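Local atomic coordinates of malonyl CoA-acyl carrier protein transacylase (Clostridium perfringens, PDB entry 3PTW), a protein that probably transfers malonyl groups from coenzyme A to acyl carrier protein, the step that supplies extender units for fatty acid synthesis. Residues F33-E38 / I104-G109; K20-F23 / E28-E31; F6-Q11 / E94-I99. All blocks are in the same frame, centred on the assembly; numbering follows the deposited sequence.

Contact 1 of 3, residues F33-E38 / I104-G109; sequences FKRSSE and INFEDG
Arg35 and Ser36 of helix 27-40 meet Phe106 and Glu107 in the first turn of helix 106-122, a helix-to-helix contact in which a capped N-terminus is set against the flank of another helix. The two backbones come nearest at Ser36 and Glu107, whose CA atoms are 6.4 Å apart. The tight part is apolar and lies round the buried Phe106 ring. The Phe106 CA-CB bond points toward helix 27-40, and with CG anti to the backbone N (chi1 172°) the far end of the ring reaches Ser36, Phe106 CZ lying 3.8 Å from Ser36 CB. Met71 of helix 59-79 also touches the Phe106 side chain, and the Ser36 hydroxyl is taken up by Thr68 OG1 of that helix, so a third helix closes the inner side. Toward solvent the contact loosens into charged chains that are partly exposed. Arg35 bends at chi3 and brings its guanidinium beside the phenyl ring; Phe106 CD2 sits over one guanidinium face, with the two planes 69° apart, far from a parallel stack. The edge of the guanidinium is left for Glu107, giving a two-pronged salt bridge: Arg35 NH1 reaches Glu107 OE2 at 3.2 Å, while the bond from Arg35 NE to Glu107 OE1 is nearly straight but long and weak at 3.4 Å. NH1 meets OE2 from above the carboxylate plane, and the guanidinium and carboxylate planes are 56° apart. Asn105 ND2, at the N-cap, adds a weak hydrogen bond to Glu107 OE2, the oxygen that also takes Arg35 NH1. The other amide atom does the capping: Asn105 OD1 accepts from Asp108 N at 3.2 Å, the donor lying above the carbonyl plane.

Contact 2 of 3, residues K20-F23 / E28-E31; sequences KEFF and ESKE
Phe23 and Lys30 carry most of this contact, joining helix 20-25 to helix 27-40, which follows it almost at once in the chain, at the helical periphery of the acyltransferase domain. Phe23 keeps CG anti to its backbone N (chi1 176°), which swings the ring back over Lys30 although the bond to CB starts out pointing away. Lys30 crosses it at about a right angle and lays CG over one face, 3.9 Å from the Phe23 ring centroid, in a CH-pi contact displaced toward the rim; the closest pair of side-chain atoms is Phe23 CE1 and Lys30 CG at 3.6 Å. Bends at chi3 and chi4 bring the ammonium back to the end of helix 20-25, where Lys30 NZ makes a weak bond to Phe23 O at 3.3 Å. Glu27 gives the same ammonium a salt bridge. Ser29, third in buried surface, sets CB 3.4 Å from Phe22 O, and its OG lies at the edge of the Phe22 ring while hydrogen-bonding Ala72 O. Helix 59-79 packs here through Ala76, which touches Phe22 and Ser29, and helix 44-49 adds Phe49, edge-to-face with the Phe23 ring.

Contact 3 of 3, residues F6-Q11 / E94-I99; sequences FLFAGQ and EYSALI
Phe8, at the end of strand 4-8, packs its ring on Ser96 and Ala97 of helix 93-100, a strand-to-helix contact in the alpha/beta core of the acyltransferase fold. The helix starts at Gly93, the last residue of a Gly89-Ser91-Gly93 GxSxG pattern consistent with a nucleophile elbow. Along the first segment, Phe6 and Leu7 place the strand inside the parallel part of the sheet: Phe6 exchanges backbone bonds with strand 86-89, Leu7 with strand 269-273. Phe8 is the residue that turns to the helix; the nearest backbone pair is Phe8 and Ser96, with CA atoms 6.3 Å apart. With CG anti to its carbonyl carbon (chi1 -61°), the ring presents one face to Ser96 CB, which lies 3.4 Å from Phe8 CG, a close fit. Phe8 CD2 and CE2 meet the next residue obliquely: CD2 is 3.6 Å from Ala97 N, and CE2 is 3.7 Å from Ala97 CA. The methyl of Ala97 adds a looser apolar touch, its CB 4.0 Å from Phe8 CD2. At Ala9 the chain leaves the sheet, and Ala9 O accepts from Asn70 ND2 of helix 59-79. Gly10 and Gln11 belong to a Gly-Gln-Gly loop; in related acyltransferases the backbone NH of the glutamine contributes to the oxyanion hole, and the same is probable here. Asn70 ND2 also bonds Ser96 OG, which satisfies this buried hydroxyl, while CB of Ser96 is the atom over the aromatic face; the OG itself stays 3.9 Å from Phe8 CB.

Overall arrangement
Contacts 1 and 2 both use helix 27-40, one after the other along it, and their centres are about 14 Å apart; they touch where Phe33 CB packs 4.0 Å from Phe23 CD1. Contact 1 lies equally far from contact 3 and meets it at Ile99 and Leu98, for instance Ile99 CG1 to Ile104 O at 3.7 Å, as helix 93-100 gives way to helix 106-122. Contacts 2 and 3 stay apart, about 11 Å between nearest atoms. Helix 59-79 borders all three. Contact 3 is the most central, about 6 Å from the centre of the chain, and lies beside the presumed nucleophile elbow; contacts 1 and 2 lie farther out, at about 18 and 21 Å.

Contact 1 of 3, residues F33-E38 / I104-G109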
ATOM      1  N   PHE A  33      11.276  16.020  -2.173  1.00 38.56           N
ATOM      2  CA  PHE A  33      10.128  16.762  -2.699  1.00 38.43           C
ATOM      3  C   PHE A  33      10.510  17.564  -3.927  1.00 38.56           C
ATOM      4  O   PHE A  33       9.748  17.632  -4.898  1.00 38.20           O
ATOM      5  CB  PHE A  33       9.501  17.664  -1.622  1.00 39.37           C
ATOM      6  CG  PHE A  33       8.442  16.980  -0.826  1.00 31.09           C
ATOM      7  CD1 PHE A  33       7.101  17.099  -1.183  1.00 38.86           C
ATOM      8  CD2 PHE A  33       8.783  16.159   0.248  1.00 38.50           C
ATOM      9  CE1 PHE A  33       6.110  16.433  -0.467  1.00 30.75           C
ATOM     10  CE2 PHE A  33       7.801  15.493   0.972  1.00 30.75           C
ATOM     11  CZ  PHE A  33       6.452  15.632   0.605  1.00 37.93           C
ATOM     12  N   LYS A  34      11.700  18.165  -3.874  1.00 39.02           N
ATOM     13  CA  LYS A  34      12.267  18.895  -5.006  1.00 39.38           C
ATOM     14  C   LYS A  34      12.357  17.997  -6.248  1.00 38.54           C
ATOM     15  O   LYS A  34      11.948  18.389  -7.339  1.00 38.69           O
ATOM     16  CB  LYS A  34      13.650  19.453  -4.635  1.00 39.85           C
ATOM     17  CG  LYS A  34      13.704  20.963  -4.418  1.00 46.98           C
ATOM     18  CD  LYS A  34      13.001  21.418  -3.156  1.00 41.30           C
ATOM     19  CE  LYS A  34      12.977  22.940  -3.071  1.00 48.35           C
ATOM     20  NZ  LYS A  34      11.888  23.412  -2.170  1.00 42.97           N
ATOM     21  N   ARG A  35      12.857  16.781  -6.060  1.00 37.93           N
ATOM     22  CA  ARG A  35      13.037  15.827  -7.149  1.00 38.11           C
ATOM     23  C   ARG A  35      11.701  15.331  -7.722  1.00 38.19           C
ATOM     24  O   ARG A  35      11.589  15.058  -8.922  1.00 38.09           O
ATOM     25  CB  ARG A  35      13.873  14.643  -6.666  1.00 37.48           C
ATOM     26  CG  ARG A  35      15.350  14.959  -6.452  1.00 47.77           C
ATOM     27  CD  ARG A  35      16.025  13.878  -5.615  1.00 38.92           C
ATOM     28  NE  ARG A  35      15.968  12.551  -6.237  1.00 47.86           N
ATOM     29  CZ  ARG A  35      16.125  11.394  -5.593  1.00 38.95           C
ATOM     30  NH1 ARG A  35      16.052  10.245  -6.266  1.00 47.26           N
ATOM     31  NH2 ARG A  35      16.346  11.371  -4.286  1.00 47.25           N
ATOM     32  N   SER A  36      10.696  15.207  -6.853  1.00 37.95           N
ATOM     33  CA  SER A  36       9.391  14.715  -7.265  1.00 37.59           C
ATOM     34  C   SER A  36       8.721  15.772  -8.123  1.00 38.88           C
ATOM     35  O   SER A  36       8.144  15.467  -9.178  1.00 39.00           O
ATOM     36  CB  SER A  36       8.525  14.373  -6.049  1.00 36.57           C
ATOM     37  OG  SER A  36       7.280  13.829  -6.470  1.00 36.32           O
ATOM     38  N   SER A  37       8.815  17.012  -7.664  1.00 39.94           N
ATOM     39  CA  SER A  37       8.330  18.150  -8.428  1.00 42.01           C
ATOM     40  C   SER A  37       8.995  18.230  -9.795  1.00 43.31           C
ATOM     41  O   SER A  37       8.304  18.361 -10.801  1.00 43.43           O
ATOM     42  CB  SER A  37       8.540  19.446  -7.654  1.00 42.48           C
ATOM     43  OG  SER A  37       7.698  19.456  -6.527  1.00 39.04           O
ATOM     44  N   GLU A  38      10.327  18.143  -9.826  1.00 44.39           N
ATOM     45  CA  GLU A  38      11.066  18.161 -11.093  1.00 45.68           C
ATOM     46  C   GLU A  38      10.611  17.037 -12.017  1.00 45.15           C
ATOM     47  O   GLU A  38      10.376  17.266 -13.194  1.00 46.09           O
ATOM     48  CB  GLU A  38      12.583  18.082 -10.872  1.00 46.68           C
ATOM     49  CG  GLU A  38      13.241  19.397 -10.452  1.00 65.90           C
ATOM     50  CD  GLU A  38      13.134  20.511 -11.503  1.00 49.96           C
ATOM     51  OE1 GLU A  38      13.511  21.658 -11.177  1.00 67.99           O
ATOM     52  OE2 GLU A  38      12.679  20.255 -12.644  1.00 67.33           O
ATOM     53  N   ILE A 104      13.426  -0.056  -8.802  1.00 36.88           N
ATOM     54  CA  ILE A 104      12.851   1.052  -9.531  1.00 37.13           C
ATOM     55  C   ILE A 104      13.428   2.334  -8.951  1.00 37.69           C
ATOM     56  O   ILE A 104      13.583   2.476  -7.746  1.00 38.03           O
ATOM     57  CB  ILE A 104      11.286   1.048  -9.476  1.00 36.28           C
ATOM     58  CG1 ILE A 104      10.719  -0.247 -10.096  1.00 35.07           C
ATOM     59  CG2 ILE A 104      10.715   2.248 -10.219  1.00 34.96           C
ATOM     60  CD1 ILE A 104       9.199  -0.468  -9.871  1.00 35.44           C
ATOM     61  N   ASN A 105      13.763   3.245  -9.841  1.00 38.56           N
ATOM     62  CA  ASN A 105      14.249   4.568  -9.501  1.00 39.54           C
ATOM     63  C   ASN A 105      13.097   5.415  -8.934  1.00 37.79           C
ATOM     64  O   ASN A 105      11.944   5.254  -9.335  1.00 37.22           O
ATOM     65  CB  ASN A 105      14.840   5.164 -10.791  1.00 41.85           C
ATOM     66  CG  ASN A 105      15.089   6.629 -10.710  1.00 50.63           C
ATOM     67  OD1 ASN A 105      14.392   7.412 -11.358  1.00 44.00           O
ATOM     68  ND2 ASN A 105      16.099   7.027  -9.937  1.00 43.47           N
ATOM     69  N   PHE A 106      13.403   6.290  -7.984  1.00 37.03           N
ATOM     70  CA  PHE A 106      12.389   7.191  -7.417  1.00 36.01           C
ATOM     71  C   PHE A 106      11.626   8.033  -8.464  1.00 35.99           C
ATOM     72  O   PHE A 106      10.394   7.988  -8.506  1.00 35.90           O
ATOM     73  CB  PHE A 106      12.982   8.090  -6.319  1.00 35.50           C
ATOM     74  CG  PHE A 106      12.027   9.157  -5.838  1.00 40.42           C
ATOM     75  CD1 PHE A 106      10.871   8.811  -5.142  1.00 34.61           C
ATOM     76  CD2 PHE A 106      12.267  10.504  -6.119  1.00 35.67           C
ATOM     77  CE1 PHE A 106       9.976   9.789  -4.715  1.00 40.12           C
ATOM     78  CE2 PHE A 106      11.385  11.486  -5.692  1.00 41.10           C
ATOM     79  CZ  PHE A 106      10.235  11.127  -4.986  1.00 34.70           C
ATOM     80  N   GLU A 107      12.348   8.791  -9.295  1.00 36.25           N
ATOM     81  CA  GLU A 107      11.725   9.601 -10.356  1.00 36.82           C
ATOM     82  C   GLU A 107      10.790   8.780 -11.263  1.00 36.24           C
ATOM     83  O   GLU A 107       9.706   9.237 -11.612  1.00 35.76           O
ATOM     84  CB  GLU A 107      12.773  10.335 -11.208  1.00 38.08           C
ATOM     85  CG  GLU A 107      13.419  11.540 -10.530  1.00 49.62           C
ATOM     86  CD  GLU A 107      14.649  11.184  -9.703  1.00 39.11           C
ATOM     87  OE1 GLU A 107      15.551  12.041  -9.605  1.00 50.60           O
ATOM     88  OE2 GLU A 107      14.727  10.052  -9.155  1.00 49.43           O
ATOM     89  N   ASP A 108      11.219   7.575 -11.629  1.00 36.08           N
ATOM     90  CA  ASP A 108      10.397   6.671 -12.423  1.00 36.36           C
ATOM     91  C   ASP A 108       9.231   6.162 -11.594  1.00 35.65           C
ATOM     92  O   ASP A 108       8.114   6.019 -12.095  1.00 35.59           O
ATOM     93  CB  ASP A 108      11.233   5.505 -12.957  1.00 36.54           C
ATOM     94  CG  ASP A 108      12.327   5.959 -13.903  1.00 43.32           C
ATOM     95  OD1 ASP A 108      12.252   7.093 -14.428  1.00 38.10           O
ATOM     96  OD2 ASP A 108      13.268   5.179 -14.123  1.00 37.57           O
ATOM     97  N   GLY A 109       9.495   5.914 -10.315  1.00 35.05           N
ATOM     98  CA  GLY A 109       8.454   5.531  -9.372  1.00 34.13           C
ATOM     99  C   GLY A 109       7.322   6.534  -9.356  1.00 34.21           C
ATOM    100  O   GLY A 109       6.176   6.185  -9.644  1.00 34.46           O
TER

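Contact 2 of 3, residues K20-F23 / E28-E31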
ATOM      1  N   LYS A  20       5.138  17.489   5.577  1.00 36.94           N
ATOM      2  CA  LYS A  20       5.610  18.829   5.875  1.00 37.40           C
ATOM      3  C   LYS A  20       6.641  18.876   7.005  1.00 37.17           C
ATOM      4  O   LYS A  20       7.650  19.563   6.880  1.00 37.99           O
ATOM      5  CB  LYS A  20       4.427  19.767   6.164  1.00 38.45           C
ATOM      6  CG  LYS A  20       4.814  21.163   6.615  1.00 41.99           C
ATOM      7  CD  LYS A  20       5.001  22.085   5.429  1.00 40.34           C
ATOM      8  CE  LYS A  20       4.640  23.525   5.788  1.00 44.06           C
ATOM      9  NZ  LYS A  20       5.827  24.302   6.240  1.00 41.40           N
ATOM     10  N   GLU A  21       6.408  18.149   8.094  1.00 36.70           N
ATOM     11  CA  GLU A  21       7.337  18.204   9.238  1.00 36.72           C
ATOM     12  C   GLU A  21       8.709  17.655   8.879  1.00 36.68           C
ATOM     13  O   GLU A  21       9.732  18.208   9.301  1.00 37.46           O
ATOM     14  CB  GLU A  21       6.772  17.509  10.480  1.00 36.08           C
ATOM     15  CG  GLU A  21       5.635  18.279  11.143  1.00 45.92           C
ATOM     16  CD  GLU A  21       5.138  17.640  12.429  1.00 36.53           C
ATOM     17  OE1 GLU A  21       5.731  16.658  12.920  1.00 45.24           O
ATOM     18  OE2 GLU A  21       4.140  18.141  12.966  1.00 46.97           O
ATOM     19  N   PHE A  22       8.733  16.584   8.086  1.00 35.16           N
ATOM     20  CA  PHE A  22      10.002  16.082   7.550  1.00 34.33           C
ATOM     21  C   PHE A  22      10.625  17.048   6.561  1.00 35.45           C
ATOM     22  O   PHE A  22      11.848  17.244   6.568  1.00 35.19           O
ATOM     23  CB  PHE A  22       9.836  14.700   6.923  1.00 32.18           C
ATOM     24  CG  PHE A  22       9.997  13.589   7.911  1.00 38.89           C
ATOM     25  CD1 PHE A  22      11.186  12.868   7.970  1.00 31.32           C
ATOM     26  CD2 PHE A  22       8.984  13.296   8.819  1.00 31.19           C
ATOM     27  CE1 PHE A  22      11.354  11.844   8.896  1.00 38.56           C
ATOM     28  CE2 PHE A  22       9.143  12.282   9.751  1.00 39.08           C
ATOM     29  CZ  PHE A  22      10.341  11.552   9.787  1.00 31.24           C
ATOM     30  N   PHE A  23       9.780  17.639   5.718  1.00 36.42           N
ATOM     31  CA  PHE A  23      10.227  18.602   4.715  1.00 37.64           C
ATOM     32  C   PHE A  23      10.988  19.734   5.391  1.00 38.82           C
ATOM     33  O   PHE A  23      12.074  20.090   4.947  1.00 39.08           O
ATOM     34  CB  PHE A  23       9.042  19.168   3.913  1.00 37.89           C
ATOM     35  CG  PHE A  23       9.433  20.246   2.930  1.00 39.56           C
ATOM     36  CD1 PHE A  23       9.764  19.923   1.613  1.00 38.10           C
ATOM     37  CD2 PHE A  23       9.491  21.590   3.326  1.00 39.82           C
ATOM     38  CE1 PHE A  23      10.136  20.918   0.705  1.00 40.01           C
ATOM     39  CE2 PHE A  23       9.869  22.593   2.430  1.00 41.29           C
ATOM     40  CZ  PHE A  23      10.189  22.257   1.118  1.00 39.99           C
ATOM     41  N   GLU A  28      17.405  16.181   3.438  1.00 41.25           N
ATOM     42  CA  GLU A  28      17.209  15.057   2.529  1.00 40.53           C
ATOM     43  C   GLU A  28      15.729  14.784   2.212  1.00 39.62           C
ATOM     44  O   GLU A  28      15.414  14.199   1.180  1.00 39.41           O
ATOM     45  CB  GLU A  28      17.899  13.793   3.072  1.00 40.75           C
ATOM     46  CG  GLU A  28      17.346  13.238   4.392  1.00 38.10           C
ATOM     47  CD  GLU A  28      18.032  13.809   5.635  1.00 42.15           C
ATOM     48  OE1 GLU A  28      18.624  14.908   5.560  1.00 39.62           O
ATOM     49  OE2 GLU A  28      17.965  13.153   6.704  1.00 39.56           O
ATOM     50  N   SER A  29      14.831  15.210   3.094  1.00 39.44           N
ATOM     51  CA  SER A  29      13.398  15.063   2.854  1.00 39.00           C
ATOM     52  C   SER A  29      12.911  16.210   1.958  1.00 39.60           C
ATOM     53  O   SER A  29      12.106  16.000   1.041  1.00 38.96           O
ATOM     54  CB  SER A  29      12.616  15.020   4.175  1.00 38.81           C
ATOM     55  OG  SER A  29      13.023  13.921   4.978  1.00 47.46           O
ATOM     56  N   LYS A  30      13.414  17.411   2.237  1.00 40.56           N
ATOM     57  CA  LYS A  30      13.270  18.570   1.357  1.00 42.40           C
ATOM     58  C   LYS A  30      13.696  18.215  -0.076  1.00 42.78           C
ATOM     59  O   LYS A  30      12.972  18.491  -1.039  1.00 42.99           O
ATOM     60  CB  LYS A  30      14.104  19.748   1.904  1.00 43.91           C
ATOM     61  CG  LYS A  30      13.671  21.144   1.413  1.00 62.60           C
ATOM     62  CD  LYS A  30      14.467  22.304   2.058  1.00 46.97           C
ATOM     63  CE  LYS A  30      13.969  22.692   3.469  1.00 64.12           C
ATOM     64  NZ  LYS A  30      14.695  22.016   4.606  1.00 48.03           N
ATOM     65  N   GLU A  31      14.853  17.571  -0.204  1.00 43.05           N
ATOM     66  CA  GLU A  31      15.417  17.235  -1.512  1.00 43.81           C
ATOM     67  C   GLU A  31      14.535  16.245  -2.279  1.00 42.79           C
ATOM     68  O   GLU A  31      14.404  16.338  -3.507  1.00 43.16           O
ATOM     69  CB  GLU A  31      16.847  16.696  -1.347  1.00 45.13           C
ATOM     70  CG  GLU A  31      17.539  16.256  -2.640  1.00 61.58           C
ATOM     71  CD  GLU A  31      19.033  15.986  -2.464  1.00 46.54           C
ATOM     72  OE1 GLU A  31      19.780  16.155  -3.453  1.00 62.55           O
ATOM     73  OE2 GLU A  31      19.466  15.614  -1.345  1.00 62.11           O
TER

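Contact 3 of 3, residues F6-Q11 / E94-I99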
ATOM      1  N   PHE A   6      10.102  -3.016   6.964  1.00 31.32           N
ATOM      2  CA  PHE A   6       9.477  -1.721   6.616  1.00 29.53           C
ATOM      3  C   PHE A   6       8.103  -1.940   5.971  1.00 29.45           C
ATOM      4  O   PHE A   6       7.938  -2.825   5.125  1.00 29.23           O
ATOM      5  CB  PHE A   6      10.340  -0.910   5.639  1.00 28.11           C
ATOM      6  CG  PHE A   6      11.562  -0.257   6.255  1.00 28.29           C
ATOM      7  CD1 PHE A   6      11.693  -0.099   7.624  1.00 28.26           C
ATOM      8  CD2 PHE A   6      12.560   0.252   5.432  1.00 28.12           C
ATOM      9  CE1 PHE A   6      12.829   0.524   8.169  1.00 29.68           C
ATOM     10  CE2 PHE A   6      13.698   0.885   5.967  1.00 28.63           C
ATOM     11  CZ  PHE A   6      13.826   1.019   7.329  1.00 28.47           C
ATOM     12  N   LEU A   7       7.135  -1.125   6.364  1.00 29.16           N
ATOM     13  CA  LEU A   7       5.806  -1.158   5.755  1.00 29.30           C
ATOM     14  C   LEU A   7       5.537   0.236   5.220  1.00 29.70           C
ATOM     15  O   LEU A   7       5.701   1.229   5.938  1.00 30.47           O
ATOM     16  CB  LEU A   7       4.723  -1.546   6.777  1.00 28.64           C
ATOM     17  CG  LEU A   7       4.873  -2.863   7.546  1.00 25.31           C
ATOM     18  CD1 LEU A   7       3.799  -2.977   8.604  1.00 29.66           C
ATOM     19  CD2 LEU A   7       4.875  -4.089   6.640  1.00 29.29           C
ATOM     20  N   PHE A   8       5.155   0.321   3.958  1.00 29.33           N
ATOM     21  CA  PHE A   8       4.935   1.637   3.363  1.00 29.72           C
ATOM     22  C   PHE A   8       3.464   1.919   3.183  1.00 30.42           C
ATOM     23  O   PHE A   8       2.731   1.091   2.621  1.00 30.37           O
ATOM     24  CB  PHE A   8       5.705   1.775   2.052  1.00 28.67           C
ATOM     25  CG  PHE A   8       7.192   1.649   2.228  1.00 29.23           C
ATOM     26  CD1 PHE A   8       7.942   2.738   2.699  1.00 28.31           C
ATOM     27  CD2 PHE A   8       7.835   0.441   1.965  1.00 27.79           C
ATOM     28  CE1 PHE A   8       9.306   2.630   2.890  1.00 29.53           C
ATOM     29  CE2 PHE A   8       9.215   0.313   2.154  1.00 29.84           C
ATOM     30  CZ  PHE A   8       9.958   1.414   2.620  1.00 28.60           C
ATOM     31  N   ALA A   9       3.053   3.092   3.668  1.00 31.41           N
ATOM     32  CA  ALA A   9       1.657   3.559   3.608  1.00 31.91           C
ATOM     33  C   ALA A   9       1.113   3.630   2.199  1.00 32.27           C
ATOM     34  O   ALA A   9       1.873   3.803   1.236  1.00 32.82           O
ATOM     35  CB  ALA A   9       1.535   4.909   4.261  1.00 32.63           C
ATOM     36  N   GLY A  10      -0.209   3.532   2.079  1.00 32.34           N
ATOM     37  CA  GLY A  10      -0.857   3.514   0.773  1.00 32.40           C
ATOM     38  C   GLY A  10      -2.088   4.394   0.674  1.00 33.30           C
ATOM     39  O   GLY A  10      -2.316   5.288   1.515  1.00 33.55           O
ATOM     40  N   GLN A  11      -2.887   4.137  -0.359  1.00 32.91           N
ATOM     41  CA  GLN A  11      -4.044   4.979  -0.651  1.00 33.58           C
ATOM     42  C   GLN A  11      -5.021   4.905   0.523  1.00 32.44           C
ATOM     43  O   GLN A  11      -5.237   3.833   1.084  1.00 30.68           O
ATOM     44  CB  GLN A  11      -4.689   4.568  -1.992  1.00 34.35           C
ATOM     45  CG  GLN A  11      -5.908   5.399  -2.400  1.00 47.77           C
ATOM     46  CD  GLN A  11      -6.191   5.374  -3.902  1.00 36.35           C
ATOM     47  OE1 GLN A  11      -5.294   5.575  -4.728  1.00 47.94           O
ATOM     48  NE2 GLN A  11      -7.452   5.156  -4.258  1.00 48.17           N
ATOM     49  N   GLU A  94       3.618  -1.016  -2.205  1.00 27.46           N
ATOM     50  CA  GLU A  94       4.487  -2.005  -2.853  1.00 27.50           C
ATOM     51  C   GLU A  94       5.494  -1.304  -3.750  1.00 27.10           C
ATOM     52  O   GLU A  94       6.636  -1.760  -3.883  1.00 26.61           O
ATOM     53  CB  GLU A  94       3.679  -3.018  -3.667  1.00 27.96           C
ATOM     54  CG  GLU A  94       4.536  -4.030  -4.458  1.00 29.53           C
ATOM     55  CD  GLU A  94       3.835  -5.351  -4.633  1.00 28.24           C
ATOM     56  OE1 GLU A  94       3.056  -5.740  -3.720  1.00 29.65           O
ATOM     57  OE2 GLU A  94       4.063  -6.008  -5.676  1.00 30.25           O
ATOM     58  N   TYR A  95       5.080  -0.172  -4.331  1.00 27.00           N
ATOM     59  CA  TYR A  95       5.999   0.666  -5.114  1.00 26.42           C
ATOM     60  C   TYR A  95       7.103   1.288  -4.260  1.00 26.98           C
ATOM     61  O   TYR A  95       8.254   1.280  -4.667  1.00 28.24           O
ATOM     62  CB  TYR A  95       5.252   1.717  -5.947  1.00 25.74           C
ATOM     63  CG  TYR A  95       4.547   1.085  -7.125  1.00 27.35           C
ATOM     64  CD1 TYR A  95       5.166   1.002  -8.371  1.00 26.08           C
ATOM     65  CD2 TYR A  95       3.270   0.530  -6.986  1.00 25.86           C
ATOM     66  CE1 TYR A  95       4.536   0.396  -9.449  1.00 27.69           C
ATOM     67  CE2 TYR A  95       2.632  -0.084  -8.068  1.00 26.97           C
ATOM     68  CZ  TYR A  95       3.270  -0.139  -9.291  1.00 26.30           C
ATOM     69  OH  TYR A  95       2.659  -0.740 -10.372  1.00 27.79           O
ATOM     70  N   SER A  96       6.765   1.800  -3.077  1.00 26.70           N
ATOM     71  CA  SER A  96       7.788   2.363  -2.189  1.00 26.61           C
ATOM     72  C   SER A  96       8.789   1.280  -1.785  1.00 27.37           C
ATOM     73  O   SER A  96       9.962   1.557  -1.601  1.00 28.14           O
ATOM     74  CB  SER A  96       7.171   2.954  -0.907  1.00 25.80           C
ATOM     75  OG  SER A  96       6.133   3.893  -1.163  1.00 29.36           O
ATOM     76  N   ALA A  97       8.301   0.059  -1.592  1.00 27.28           N
ATOM     77  CA  ALA A  97       9.188  -1.051  -1.247  1.00 28.38           C
ATOM     78  C   ALA A  97      10.151  -1.343  -2.415  1.00 30.00           C
ATOM     79  O   ALA A  97      11.360  -1.460  -2.200  1.00 31.59           O
ATOM     80  CB  ALA A  97       8.385  -2.276  -0.851  1.00 27.48           C
ATOM     81  N   LEU A  98       9.633  -1.391  -3.647  1.00 29.35           N
ATOM     82  CA  LEU A  98      10.487  -1.674  -4.812  1.00 28.85           C
ATOM     83  C   LEU A  98      11.522  -0.583  -5.093  1.00 28.57           C
ATOM     84  O   LEU A  98      12.616  -0.904  -5.531  1.00 28.74           O
ATOM     85  CB  LEU A  98       9.677  -1.956  -6.079  1.00 28.17           C
ATOM     86  CG  LEU A  98       8.837  -3.229  -6.112  1.00 33.06           C
ATOM     87  CD1 LEU A  98       7.835  -3.178  -7.281  1.00 28.35           C
ATOM     88  CD2 LEU A  98       9.701  -4.467  -6.185  1.00 28.29           C
ATOM     89  N   ILE A  99      11.165   0.683  -4.850  1.00 27.95           N
ATOM     90  CA  ILE A  99      12.112   1.794  -4.904  1.00 28.63           C
ATOM     91  C   ILE A  99      13.164   1.644  -3.811  1.00 30.05           C
ATOM     92  O   ILE A  99      14.350   1.805  -4.066  1.00 31.89           O
ATOM     93  CB  ILE A  99      11.416   3.190  -4.758  1.00 28.06           C
ATOM     94  CG1 ILE A  99      10.545   3.503  -5.981  1.00 27.45           C
ATOM     95  CG2 ILE A  99      12.468   4.312  -4.499  1.00 27.06           C
ATOM     96  CD1 ILE A  99       9.487   4.628  -5.758  1.00 26.60           C
TER